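Local coordinates for peptidoglycan-recognition protein (Apis mellifera, PDB 5XZ3) that probably recognises bacterial peptidoglycan in honeybee innate immunity, using a domain related to N-acetylmuramoyl-L-alanine amidases, at residues Ile70-Leu75 with Ser104-Gly109. Residues are numbered along the deposited sequence; the frame is centred on the assembly and turned at random.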
loop_
_atom_site.group_PDB
_atom_site.type_symbol
_atom_site.label_atom_id
_atom_site.label_comp_id
_atom_site.label_asym_id
_atom_site.label_seq_id
_atom_site.Cartn_x
_atom_site.Cartn_y
_atom_site.Cartn_z
ATOM N N ILE A 70 -6.178 -5.857 8.682
ATOM C CA ILE A 70 -6.285 -5.452 7.272
ATOM C C ILE A 70 -4.966 -5.871 6.602
ATOM O O ILE A 70 -3.872 -5.736 7.203
ATOM C CB ILE A 70 -6.606 -3.949 7.080
ATOM C CG1 ILE A 70 -6.869 -3.644 5.582
ATOM C CG2 ILE A 70 -5.536 -3.069 7.746
ATOM C CD1 ILE A 70 -7.601 -2.353 5.260
ATOM N N GLY A 71 -5.076 -6.447 5.410
ATOM C CA GLY A 71 -3.945 -7.120 4.768
ATOM C C GLY A 71 -2.907 -6.198 4.148
ATOM O O GLY A 71 -1.752 -6.608 3.943
ATOM N N TYR A 72 -3.308 -4.959 3.845
ATOM C CA TYR A 72 -2.427 -4.014 3.137
ATOM C C TYR A 72 -1.656 -3.097 4.079
ATOM O O TYR A 72 -2.205 -2.649 5.084
ATOM C CB TYR A 72 -3.243 -3.161 2.166
ATOM C CG TYR A 72 -4.001 -3.935 1.114
ATOM C CD1 TYR A 72 -3.322 -4.679 0.139
ATOM C CD2 TYR A 72 -5.404 -3.897 1.063
ATOM C CE1 TYR A 72 -4.007 -5.351 -0.859
ATOM C CE2 TYR A 72 -6.109 -4.582 0.063
ATOM C CZ TYR A 72 -5.399 -5.310 -0.882
ATOM O OH TYR A 72 -6.070 -5.989 -1.883
ATOM N N SER A 73 -0.391 -2.800 3.754
ATOM C CA SER A 73 0.426 -1.940 4.637
ATOM C C SER A 73 -0.049 -0.500 4.618
ATOM O O SER A 73 -0.255 0.105 5.686
ATOM C CB SER A 73 1.920 -2.024 4.295
ATOM O OG SER A 73 2.261 -3.377 4.111
ATOM N N PHE A 74 -0.248 0.021 3.405
ATOM C CA PHE A 74 -0.805 1.350 3.172
ATOM C C PHE A 74 -1.801 1.325 2.028
ATOM O O PHE A 74 -1.686 0.505 1.108
ATOM C CB PHE A 74 0.305 2.349 2.860
ATOM C CG PHE A 74 1.270 2.551 3.984
ATOM C CD1 PHE A 74 0.978 3.456 5.018
ATOM C CD2 PHE A 74 2.455 1.811 4.045
ATOM C CE1 PHE A 74 1.865 3.637 6.094
ATOM C CE2 PHE A 74 3.336 1.990 5.114
ATOM C CZ PHE A 74 3.043 2.912 6.125
ATOM N N LEU A 75 -2.761 2.243 2.065
ATOM C CA LEU A 75 -3.750 2.348 0.982
ATOM C C LEU A 75 -3.731 3.780 0.450
ATOM O O LEU A 75 -3.468 4.718 1.197
ATOM C CB LEU A 75 -5.153 1.931 1.449
ATOM C CG LEU A 75 -5.253 0.468 1.920
ATOM C CD1 LEU A 75 -5.096 0.420 3.437
ATOM C CD2 LEU A 75 -6.576 -0.156 1.509
ATOM N N SER A 104 3.099 -3.431 1.360
ATOM C CA SER A 104 2.286 -3.245 0.175
ATOM C C SER A 104 1.677 -1.854 0.143
ATOM O O SER A 104 1.373 -1.266 1.194
ATOM C CB SER A 104 1.211 -4.322 0.062
ATOM O OG SER A 104 0.383 -4.358 1.234
ATOM N N ILE A 105 1.530 -1.314 -1.068
ATOM C CA ILE A 105 0.842 -0.042 -1.256
ATOM C C ILE A 105 -0.331 -0.366 -2.179
ATOM O O ILE A 105 -0.126 -0.769 -3.334
ATOM C CB ILE A 105 1.749 1.044 -1.865
ATOM C CG1 ILE A 105 2.976 1.311 -0.945
ATOM C CG2 ILE A 105 0.941 2.321 -2.126
ATOM C CD1 ILE A 105 4.011 2.304 -1.470
ATOM N N ALA A 106 -1.544 -0.227 -1.650
ATOM C CA ALA A 106 -2.718 -0.631 -2.393
ATOM C C ALA A 106 -3.482 0.602 -2.837
ATOM O O ALA A 106 -3.987 1.368 -2.015
ATOM C CB ALA A 106 -3.619 -1.568 -1.578
ATOM N N PHE A 107 -3.578 0.766 -4.153
ATOM C CA PHE A 107 -4.375 1.825 -4.762
ATOM C C PHE A 107 -5.834 1.373 -4.729
ATOM O O PHE A 107 -6.162 0.301 -5.229
ATOM C CB PHE A 107 -3.942 2.023 -6.224
ATOM C CG PHE A 107 -2.649 2.780 -6.393
ATOM C CD1 PHE A 107 -1.417 2.214 -6.018
ATOM C CD2 PHE A 107 -2.655 4.051 -6.983
ATOM C CE1 PHE A 107 -0.224 2.923 -6.203
ATOM C CE2 PHE A 107 -1.473 4.759 -7.163
ATOM C CZ PHE A 107 -0.257 4.191 -6.776
ATOM N N ILE A 108 -6.695 2.186 -4.129
ATOM C CA ILE A 108 -8.110 1.826 -3.961
ATOM C C ILE A 108 -8.813 2.002 -5.311
ATOM O O ILE A 108 -8.931 3.097 -5.811
ATOM C CB ILE A 108 -8.778 2.644 -2.827
ATOM C CG1 ILE A 108 -8.128 2.294 -1.469
ATOM C CG2 ILE A 108 -10.290 2.388 -2.770
ATOM C CD1 ILE A 108 -8.308 3.370 -0.413
ATOM N N GLY A 109 -9.223 0.891 -5.902
ATOM C CA GLY A 109 -9.927 0.921 -7.166
ATOM C C GLY A 109 -9.513 -0.243 -8.011
ATOM O O GLY A 109 -8.853 -1.175 -7.526
#
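Phe74 and Leu75 run parallel to Ile105 and Ala106 as neighbouring strands. Phe74 N donates a hydrogen bond to Ser104 O at 3.0 Å. Phe74 O accepts a hydrogen bond from Ala106 N at 2.9 Å. The Leu75 CA also approaches Ala106 O in a CA-H...O contact of 3.2 Å.

Just ahead of strand 74-76, Ser73 exchanges two hydrogen bonds with Ser104, which already belongs to strand 102-107. Ser104 N donates to Ser73 OG at 2.9 Å, and Ser73 N donates to Ser104 OG at 3.1 Å. Each hydroxyl therefore takes up the other residue's amide. Ser104 OG sits between its own N and carbonyl carbon (chi1 56°), which turns it to Ser73 N and to the edge of the Tyr72 ring. Ala106 CB lies over one face of that ring, 3.7 Å from its centroid, in a CH-pi contact. Ile108 CD1 touches Leu75 CB at 3.9 Å, and the two side chains cross at about a right angle.

This parallel pair lies inside the central mixed beta-sheet of the amidase-like PGRP fold, between strands 82-84 and 31-38. Phe74 and Ile105 share a sheet face packed on helix 118-133; just past strand 102-107, Ile108 touches Ile54 of helix 47-64.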